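Alpha-fucosidase GH29 (Fusarium graminearum, PDB 4PSR) probably hydrolyses alpha-L-fucosidic linkages, releasing L-fucose from the carbohydrate chains of glycoproteins. Local coordinates at residues Y67-P70 / E71-G74; D285-R289 / G290-N294; L359-I362 / G363-L366. All coordinates share one frame; numbering follows the deposited sequence.

Contact 1 (Y67-P70 / E71-G74); sequences YGPP and EEWG
Tyr67 turns its CG anti to the carbonyl carbon (chi1 -56°), whereas Trp73 swings its indole roughly anti to the backbone N (chi1 -150°), and the two torsions bring the aromatic groups together. Tyr67 CB sits over the indole face in a CH-pi contact, 3.6 Å from Trp73 CD2. Beyond it the phenol ring meets the six-membered ring obliquely, planes 35° apart, with Tyr67 CD1 3.7 Å from Trp73 CZ2. Phe78 meets both aromatics edge-to-face, and Trp73 NE1 donates to the carbonyl of Lys83. The chain leaves helix 58-66 at Gly68, which has positive phi, and Pro69 to Trp73 form a single alpha turn. Pro69 O accepts two bonds there, a nearly head-on one from Trp73 N at 2.8 Å and one from Glu72 N, above the carbonyl plane, at 2.9 Å. The exposed Glu72, its chain extended, crosses the Pro69 ring obliquely, with Glu72 OE2 3.4 Å from Pro69 CG. Glu71 bends at chi2 and folds back along Pro70, Glu71 OE1 reaching 3.6 Å from Pro70 CD, while its OE2 pairs with Arg60 of helix 58-66.

Contact 2 (D285-R289 / G290-N294); sequences DDWER and GGPSN
Trp287 and Pro292 supply the apolar part of this contact. Pro292 CB stands over one face of the indole, nearly above the centre of the six-membered ring, toward one end of the indole, in a CH-pi contact with 3.7 Å to Trp287 CZ3. The pyrrolidine meets the indole at about a right angle, and its CD reaches back to 3.9 Å from Trp287 CD2. With CG anti to the carbonyl carbon (chi1 -80°), Trp287 places its ring against Pro292. Trp287 also stacks with His273 and meets Trp300 edge-to-face.

Among backbone bonds, Gly291 N donates to Glu288 O at 2.9 Å, closing a type II beta turn over Glu288 to Gly291. Gly290 holds the third position with positive phi, as glycine commonly does in a type II turn.

A water adds a bridge, donating to Arg289 O at 2.8 Å and to Gly291 O at 3.0 Å and so tying together two carbonyls of the reversal.

The charged partner is Arg289, whose extended chain reaches Asp304 in a salt bridge and Trp311, a neighbour of the bound fucose, in a cation-pi contact. The turn thus leaves the end of barrel strand 284-287 and lies beside the next parallel strand, 300-305, which Pro292 also touches at Trp300.

Contact 3 (L359-I362 / G363-L366); sequences LNDI and GDFL
Ile362 and Leu366 run side by side in the same direction, one helical turn apart, and form the close-packed side of this contact. Ile362 CG2, anti to the backbone N, meets Leu366 CD1 at 3.9 Å, a methyl-to-methyl contact. Leu366 N donates to Ile362 O at 2.9 Å, and Leu366 CG lies 3.6 Å from that same oxygen, so the carbonyl is covered by both the peptide and the side chain of the next turn. Phe365 takes the other course: with CG anti to the backbone N (chi1 180°) only its CB stays close, 3.4 Å from Ile362 O, while the ring leads away to other partners. Three further alpha-helical bonds, Gly363 N to Leu359 O, Asp364 N to Asn360 O and Phe365 N to Asp361 O, run through the middle, where Gly363 adds no side chain.

The opposite side is polar and looser. Asn360 and Asp364 are exposed, and the carboxylates of Asp361 and Asp364 come no closer than 4.5 Å between Asp361 OD1 and Asp364 OD2. A water donates to both of these oxygens, at 2.8 Å to Asp361 OD1, which probably eases their mutual repulsion; since Asp364 has two conformers, its half of the bridge is doubtful. Asp361 OD2 is held separately, by a hydrogen bond from Ser322 and a salt bridge to Lys357 one turn earlier.

The apolar side of helix 353-369 faces the barrel: Ile362 touches Leu341 of strand 337-343 and, with Leu366, Phe29 of strand 29-33, while Ile362 and Phe365 both pack on Val326 of the adjacent helix 322-334.

All three contacts belong to the catalytic TIM-barrel part of the chain and follow one another in sequence. Contact 1 lies far out, its centre about 37 Å from that of the chain, in the loop between helices 58-66 and 76-80, an excursion between the first and second barrel strands. Contact 2 sits where the sixth strand, 284-287, ends, near the bound fucose. Contact 3 belongs to helix 353-369, which follows the eighth strand and covers the seam where the barrel closes on strand 29-33. Contacts 2 and 3 have centres about 23 Å apart; the centre of contact 1 is about 38 and 43 Å from theirs. Contact 2 therefore lies close to the fucose, while contact 3 belongs to the barrel's helical jacket and contact 1 to its periphery.

Contact 1 (Y67-P70 / E71-G74)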
ATOM      1  N   TYR A  67      22.424 -17.521 -22.524  1.00 15.27           N
ATOM      2  CA  TYR A  67      21.484 -18.549 -22.979  1.00 15.67           C
ATOM      3  C   TYR A  67      21.525 -18.750 -24.486  1.00 15.94           C
ATOM      4  O   TYR A  67      21.744 -19.869 -24.973  1.00 21.64           O
ATOM      5  CB  TYR A  67      20.065 -18.178 -22.542  1.00 17.99           C
ATOM      6  CG  TYR A  67      19.957 -17.958 -21.063  1.00 13.40           C
ATOM      7  CD1 TYR A  67      20.015 -19.023 -20.167  1.00 16.35           C
ATOM      8  CD2 TYR A  67      19.837 -16.669 -20.535  1.00 14.60           C
ATOM      9  CE1 TYR A  67      19.937 -18.815 -18.779  1.00 15.96           C
ATOM     10  CE2 TYR A  67      19.774 -16.461 -19.169  1.00 14.14           C
ATOM     11  CZ  TYR A  67      19.823 -17.531 -18.289  1.00 16.81           C
ATOM     12  OH  TYR A  67      19.747 -17.288 -16.938  1.00 18.15           O
ATOM     13  N   GLY A  68      21.308 -17.673 -25.224  1.00 17.83           N
ATOM     14  CA  GLY A  68      21.309 -17.711 -26.673  1.00 20.14           C
ATOM     15  C   GLY A  68      20.482 -16.545 -27.152  1.00 20.83           C
ATOM     16  O   GLY A  68      19.840 -15.876 -26.357  1.00 17.52           O
ATOM     17  N   PRO A  69      20.481 -16.273 -28.455  1.00 18.79           N
ATOM     18  CA  PRO A  69      19.605 -15.200 -28.928  1.00 18.25           C
ATOM     19  C   PRO A  69      18.147 -15.436 -28.510  1.00 14.46           C
ATOM     20  O   PRO A  69      17.698 -16.578 -28.558  1.00 16.31           O
ATOM     21  CB  PRO A  69      19.773 -15.245 -30.457  1.00 20.35           C
ATOM     22  CG  PRO A  69      20.405 -16.551 -30.752  1.00 28.75           C
ATOM     23  CD  PRO A  69      21.166 -16.976 -29.552  1.00 22.38           C
ATOM     24  N   PRO A  70      17.426 -14.376 -28.102  1.00 15.02           N
ATOM     25  CA  PRO A  70      16.085 -14.635 -27.561  1.00 15.74           C
ATOM     26  C   PRO A  70      15.113 -15.196 -28.588  1.00 15.77           C
ATOM     27  O   PRO A  70      14.086 -15.787 -28.254  1.00 17.03           O
ATOM     28  CB  PRO A  70      15.623 -13.262 -27.074  1.00 19.08           C
ATOM     29  CG  PRO A  70      16.547 -12.271 -27.679  1.00 22.53           C
ATOM     30  CD  PRO A  70      17.851 -12.985 -27.885  1.00 19.75           C
ATOM     31  N   GLU A  71      15.426 -15.007 -29.876  1.00 17.55           N
ATOM     32  CA  GLU A  71      14.606 -15.587 -30.941  1.00 16.90           C
ATOM     33  C   GLU A  71      14.698 -17.127 -31.022  1.00 14.95           C
ATOM     34  O   GLU A  71      13.796 -17.782 -31.572  1.00 20.87           O
ATOM     35  CB  GLU A  71      14.986 -14.965 -32.293  1.00 19.08           C
ATOM     36  CG  GLU A  71      14.757 -13.439 -32.391  1.00 24.13           C
ATOM     37  CD  GLU A  71      15.857 -12.588 -31.739  1.00 28.66           C
ATOM     38  OE1 GLU A  71      16.893 -13.133 -31.318  1.00 26.63           O
ATOM     39  OE2 GLU A  71      15.684 -11.354 -31.674  1.00 44.08           O
ATOM     40  N   GLU A  72      15.783 -17.687 -30.493  1.00 15.61           N
ATOM     41  CA  GLU A  72      15.970 -19.137 -30.381  1.00 18.25           C
ATOM     42  C   GLU A  72      15.705 -19.646 -28.947  1.00 17.53           C
ATOM     43  O   GLU A  72      15.111 -20.706 -28.771  1.00 19.73           O
ATOM     44  CB  GLU A  72      17.395 -19.526 -30.807  1.00 23.63           C
ATOM     45  CG  GLU A  72      17.781 -19.071 -32.235  1.00 29.83           C
ATOM     46  CD  GLU A  72      19.231 -19.387 -32.587  1.00 62.89           C
ATOM     47  OE1 GLU A  72      19.611 -19.201 -33.764  1.00 81.25           O
ATOM     48  OE2 GLU A  72      19.992 -19.810 -31.690  1.00 64.40           O
ATOM     49  N   TRP A  73      16.154 -18.893 -27.945  1.00 14.55           N
ATOM     50  CA  TRP A  73      16.040 -19.273 -26.526  1.00 13.55           C
ATOM     51  C   TRP A  73      15.051 -18.286 -25.914  1.00 11.96           C
ATOM     52  O   TRP A  73      15.435 -17.294 -25.286  1.00 14.08           O
ATOM     53  CB  TRP A  73      17.404 -19.177 -25.854  1.00 17.02           C
ATOM     54  CG  TRP A  73      17.672 -20.117 -24.696  1.00 15.71           C
ATOM     55  CD1 TRP A  73      18.502 -21.187 -24.723  1.00 16.80           C
ATOM     56  CD2 TRP A  73      17.140 -20.057 -23.352  1.00 14.52           C
ATOM     57  NE1 TRP A  73      18.549 -21.794 -23.495  1.00 15.94           N
ATOM     58  CE2 TRP A  73      17.718 -21.116 -22.633  1.00 15.21           C
ATOM     59  CE3 TRP A  73      16.246 -19.198 -22.687  1.00 14.20           C
ATOM     60  CZ2 TRP A  73      17.427 -21.362 -21.290  1.00 14.84           C
ATOM     61  CZ3 TRP A  73      15.962 -19.448 -21.334  1.00 13.37           C
ATOM     62  CH2 TRP A  73      16.560 -20.513 -20.657  1.00 14.49           C
ATOM     63  N   GLY A  74      13.767 -18.529 -26.152  1.00 12.81           N
ATOM     64  CA  GLY A  74      12.734 -17.618 -25.724  1.00 12.90           C
ATOM     65  C   GLY A  74      12.398 -17.740 -24.243  1.00 12.33           C
ATOM     66  O   GLY A  74      12.847 -18.661 -23.535  1.00 13.07           O
TER

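Contact 2 (D285-R289 / G290-N294)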
ATOM      1  N   ASP A 285      -7.368   2.608  -3.821  1.00 10.54           N
ATOM      2  CA  ASP A 285      -6.264   3.157  -4.614  1.00 11.16           C
ATOM      3  C   ASP A 285      -4.927   2.728  -4.039  1.00 12.38           C
ATOM      4  O   ASP A 285      -4.691   2.855  -2.819  1.00 11.72           O
ATOM      5  CB  ASP A 285      -6.273   4.708  -4.600  1.00 12.23           C
ATOM      6  CG  ASP A 285      -7.397   5.336  -5.397  1.00 16.44           C
ATOM      7  OD1 ASP A 285      -8.389   4.670  -5.729  1.00 16.46           O
ATOM      8  OD2 ASP A 285      -7.272   6.567  -5.605  1.00 16.27           O
ATOM      9  N   ASP A 286      -4.033   2.247  -4.903  1.00 10.82           N
ATOM     10  CA  ASP A 286      -2.695   1.795  -4.514  1.00 10.36           C
ATOM     11  C   ASP A 286      -1.686   2.765  -5.111  1.00 11.43           C
ATOM     12  O   ASP A 286      -1.462   2.818  -6.331  1.00 10.92           O
ATOM     13  CB  ASP A 286      -2.488   0.369  -5.025  1.00 10.72           C
ATOM     14  CG  ASP A 286      -1.181  -0.210  -4.625  1.00 11.79           C
ATOM     15  OD1 ASP A 286      -0.591  -0.960  -5.459  1.00 11.67           O
ATOM     16  OD2 ASP A 286      -0.732   0.031  -3.489  1.00 12.92           O
ATOM     17  N   TRP A 287      -1.126   3.607  -4.264  1.00 11.07           N
ATOM     18  CA  TRP A 287      -0.210   4.643  -4.705  1.00 12.83           C
ATOM     19  C   TRP A 287       1.144   4.118  -5.061  1.00 15.54           C
ATOM     20  O   TRP A 287       1.599   3.103  -4.512  1.00 13.35           O
ATOM     21  CB  TRP A 287      -0.045   5.669  -3.588  1.00 13.51           C
ATOM     22  CG  TRP A 287      -1.178   6.633  -3.521  1.00 14.58           C
ATOM     23  CD1 TRP A 287      -2.459   6.361  -3.179  1.00 11.93           C
ATOM     24  CD2 TRP A 287      -1.135   8.027  -3.830  1.00 13.44           C
ATOM     25  NE1 TRP A 287      -3.226   7.497  -3.244  1.00 14.58           N
ATOM     26  CE2 TRP A 287      -2.432   8.534  -3.650  1.00 14.41           C
ATOM     27  CE3 TRP A 287      -0.121   8.899  -4.242  1.00 15.87           C
ATOM     28  CZ2 TRP A 287      -2.749   9.882  -3.861  1.00 15.17           C
ATOM     29  CZ3 TRP A 287      -0.445  10.231  -4.472  1.00 17.30           C
ATOM     30  CH2 TRP A 287      -1.736  10.709  -4.265  1.00 16.31           C
ATOM     31  N   GLU A 288       1.818   4.861  -5.942  1.00 15.75           N
ATOM     32  CA  GLU A 288       3.191   4.568  -6.336  1.00 17.99           C
ATOM     33  C   GLU A 288       4.108   4.534  -5.121  1.00 16.72           C
ATOM     34  O   GLU A 288       3.841   5.167  -4.116  1.00 17.58           O
ATOM     35  CB  GLU A 288       3.684   5.637  -7.323  1.00 20.51           C
ATOM     36  CG  GLU A 288       3.770   7.036  -6.743  1.00 31.21           C
ATOM     37  CD  GLU A 288       3.731   8.116  -7.816  1.00 69.82           C
ATOM     38  OE1 GLU A 288       4.298   7.896  -8.910  1.00 59.26           O
ATOM     39  OE2 GLU A 288       3.119   9.178  -7.567  1.00 58.43           O
ATOM     40  N   ARG A 289       5.231   3.835  -5.250  1.00 20.25           N
ATOM     41  CA  ARG A 289       6.165   3.672  -4.137  1.00 20.25           C
ATOM     42  C   ARG A 289       6.553   5.004  -3.475  1.00 20.10           C
ATOM     43  O   ARG A 289       6.849   5.996  -4.142  1.00 19.62           O
ATOM     44  CB  ARG A 289       7.395   2.923  -4.631  1.00 23.39           C
ATOM     45  CG  ARG A 289       8.259   2.362  -3.535  1.00 22.13           C
ATOM     46  CD  ARG A 289       9.374   1.600  -4.171  1.00 21.75           C
ATOM     47  NE  ARG A 289      10.294   1.088  -3.177  1.00 23.48           N
ATOM     48  CZ  ARG A 289      11.332   0.324  -3.486  1.00 22.71           C
ATOM     49  NH1 ARG A 289      11.538   0.008  -4.760  1.00 25.20           N
ATOM     50  NH2 ARG A 289      12.130  -0.122  -2.526  1.00 23.76           N
ATOM     51  N   GLY A 290       6.529   5.022  -2.148  1.00 21.59           N
ATOM     52  CA  GLY A 290       6.721   6.256  -1.401  1.00 19.00           C
ATOM     53  C   GLY A 290       5.404   6.786  -0.874  1.00 16.21           C
ATOM     54  O   GLY A 290       5.381   7.473   0.152  1.00 16.82           O
ATOM     55  N   GLY A 291       4.307   6.494  -1.586  1.00 14.37           N
ATOM     56  CA  GLY A 291       2.993   7.017  -1.241  1.00 12.38           C
ATOM     57  C   GLY A 291       2.805   8.510  -1.482  1.00 14.39           C
ATOM     58  O   GLY A 291       3.690   9.177  -2.022  1.00 16.32           O
ATOM     59  N   PRO A 292       1.674   9.056  -1.051  1.00 12.44           N
ATOM     60  CA  PRO A 292       1.384  10.487  -1.211  1.00 12.39           C
ATOM     61  C   PRO A 292       2.223  11.371  -0.276  1.00 14.15           C
ATOM     62  O   PRO A 292       2.661  10.938   0.786  1.00 14.03           O
ATOM     63  CB  PRO A 292      -0.099  10.576  -0.833  1.00 13.72           C
ATOM     64  CG  PRO A 292      -0.255   9.477   0.198  1.00 13.88           C
ATOM     65  CD  PRO A 292       0.594   8.362  -0.321  1.00 14.62           C
ATOM     66  N   SER A 293       2.426  12.623  -0.648  0.60 14.91           N
ATOM     67  CA  SER A 293       3.146  13.553   0.208  0.60 14.95           C
ATOM     68  C   SER A 293       2.258  14.065   1.334  0.60 15.64           C
ATOM     69  O   SER A 293       2.747  14.548   2.353  0.60 19.74           O
ATOM     70  CB  SER A 293       3.655  14.739  -0.614  0.60 17.76           C
ATOM     71  OG  SER A 293       2.564  15.406  -1.214  0.60 20.99           O
ATOM     72  N   ASN A 294       0.957  13.949   1.149  1.00 15.57           N
ATOM     73  CA  ASN A 294      -0.017  14.456   2.101  1.00 16.35           C
ATOM     74  C   ASN A 294      -0.945  13.381   2.657  1.00 14.73           C
ATOM     75  O   ASN A 294      -0.947  12.256   2.194  1.00 15.02           O
ATOM     76  CB  ASN A 294      -0.898  15.491   1.392  1.00 21.77           C
ATOM     77  CG  ASN A 294      -1.661  14.904   0.210  1.00 21.49           C
ATOM     78  OD1 ASN A 294      -1.136  14.094  -0.543  1.00 29.19           O
ATOM     79  ND2 ASN A 294      -2.914  15.336   0.037  1.00 41.18           N
TER
HETATM   80  O   HOH W   1       5.996   8.609  -3.774  1.00 31.22           O

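Contact 3 (L359-I362 / G363-L366)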
ATOM      1  N   LEU A 359      12.863  -8.157   8.149  1.00 11.67           N
ATOM      2  CA  LEU A 359      11.543  -8.571   8.597  1.00 11.18           C
ATOM      3  C   LEU A 359      11.528  -8.790  10.110  1.00 11.98           C
ATOM      4  O   LEU A 359      10.588  -8.396  10.777  1.00 12.00           O
ATOM      5  CB  LEU A 359      11.111  -9.870   7.894  1.00 12.62           C
ATOM      6  CG  LEU A 359      10.782  -9.667   6.417  1.00 12.23           C
ATOM      7  CD1 LEU A 359      10.718 -10.991   5.713  1.00 13.21           C
ATOM      8  CD2 LEU A 359       9.479  -8.947   6.257  1.00 13.55           C
ATOM      9  N   ASN A 360      12.579  -9.428  10.652  1.00 12.57           N
ATOM     10  CA  ASN A 360      12.690  -9.626  12.102  1.00 12.12           C
ATOM     11  C   ASN A 360      12.663  -8.281  12.848  1.00 12.59           C
ATOM     12  O   ASN A 360      11.983  -8.124  13.881  1.00 13.56           O
ATOM     13  CB  ASN A 360      13.996 -10.327  12.454  1.00 12.00           C
ATOM     14  CG  ASN A 360      14.074 -11.776  12.032  1.00 15.04           C
ATOM     15  OD1 ASN A 360      13.097 -12.439  11.687  1.00 17.35           O
ATOM     16  ND2 ASN A 360      15.283 -12.291  12.082  1.00 16.69           N
ATOM     17  N   ASP A 361      13.384  -7.296  12.322  1.00 10.94           N
ATOM     18  CA  ASP A 361      13.459  -5.971  12.935  1.00 11.29           C
ATOM     19  C   ASP A 361      12.122  -5.218  12.879  1.00 13.52           C
ATOM     20  O   ASP A 361      11.736  -4.541  13.826  1.00 13.41           O
ATOM     21  CB  ASP A 361      14.519  -5.076  12.268  1.00 13.38           C
ATOM     22  CG  ASP A 361      15.947  -5.499  12.561  1.00 14.85           C
ATOM     23  OD1 ASP A 361      16.149  -6.284  13.514  1.00 17.16           O
ATOM     24  OD2 ASP A 361      16.861  -5.020  11.839  1.00 16.38           O
ATOM     25  N   ILE A 362      11.412  -5.297  11.749  1.00 11.60           N
ATOM     26  CA  ILE A 362      10.058  -4.726  11.708  1.00 10.45           C
ATOM     27  C   ILE A 362       9.164  -5.390  12.765  1.00 10.66           C
ATOM     28  O   ILE A 362       8.399  -4.717  13.447  1.00 11.24           O
ATOM     29  CB  ILE A 362       9.444  -4.861  10.277  1.00 11.17           C
ATOM     30  CG1 ILE A 362      10.256  -4.050   9.270  1.00 13.28           C
ATOM     31  CG2 ILE A 362       7.981  -4.425  10.298  1.00 12.72           C
ATOM     32  CD1 ILE A 362       9.908  -4.447   7.825  1.00 13.65           C
ATOM     33  N   GLY A 363       9.256  -6.705  12.865  1.00 10.77           N
ATOM     34  CA  GLY A 363       8.469  -7.444  13.846  1.00 12.49           C
ATOM     35  C   GLY A 363       8.776  -7.073  15.288  1.00 12.49           C
ATOM     36  O   GLY A 363       7.876  -7.009  16.108  1.00 12.74           O
ATOM     37  N   ASP A 364      10.043  -6.832  15.596  0.53 12.36           N
ATOM     38  CA  ASP A 364      10.422  -6.377  16.930  0.53 13.13           C
ATOM     39  C   ASP A 364       9.749  -5.045  17.210  0.53 13.83           C
ATOM     40  O   ASP A 364       9.192  -4.824  18.297  0.53 11.81           O
ATOM     41  CB  ASP A 364      11.937  -6.213  17.026  0.53 14.03           C
ATOM     42  CG  ASP A 364      12.680  -7.542  17.169  0.53 22.55           C
ATOM     43  OD1 ASP A 364      12.039  -8.600  17.293  0.53 19.02           O
ATOM     44  OD2 ASP A 364      13.929  -7.515  17.169  0.53 22.16           O
ATOM     45  N   PHE A 365       9.782  -4.136  16.234  1.00 11.16           N
ATOM     46  CA  PHE A 365       9.122  -2.839  16.410  1.00 11.76           C
ATOM     47  C   PHE A 365       7.624  -2.967  16.649  1.00 12.53           C
ATOM     48  O   PHE A 365       7.087  -2.400  17.592  1.00 11.87           O
ATOM     49  CB  PHE A 365       9.359  -1.909  15.197  1.00 12.49           C
ATOM     50  CG  PHE A 365       8.682  -0.581  15.358  1.00 11.02           C
ATOM     51  CD1 PHE A 365       9.281   0.415  16.126  1.00 12.85           C
ATOM     52  CD2 PHE A 365       7.438  -0.335  14.828  1.00 11.04           C
ATOM     53  CE1 PHE A 365       8.676   1.624  16.342  1.00 14.27           C
ATOM     54  CE2 PHE A 365       6.814   0.889  15.059  1.00 13.46           C
ATOM     55  CZ  PHE A 365       7.432   1.868  15.820  1.00 13.62           C
ATOM     56  N   LEU A 366       6.946  -3.744  15.812  1.00 11.27           N
ATOM     57  CA  LEU A 366       5.491  -3.888  15.916  1.00 11.09           C
ATOM     58  C   LEU A 366       5.016  -4.682  17.156  1.00 11.35           C
ATOM     59  O   LEU A 366       3.962  -4.401  17.692  1.00 12.68           O
ATOM     60  CB  LEU A 366       4.910  -4.464  14.615  1.00 11.86           C
ATOM     61  CG  LEU A 366       4.956  -3.526  13.397  1.00 10.63           C
ATOM     62  CD1 LEU A 366       4.538  -4.233  12.099  1.00 12.08           C
ATOM     63  CD2 LEU A 366       4.089  -2.288  13.670  1.00 15.69           C
TER
HETATM   64  O   HOH W   2      11.427 -10.187  15.584  1.00 30.42           O
HETATM   65  O   HOH W   3      15.483  -8.522  15.128  1.00 33.86           O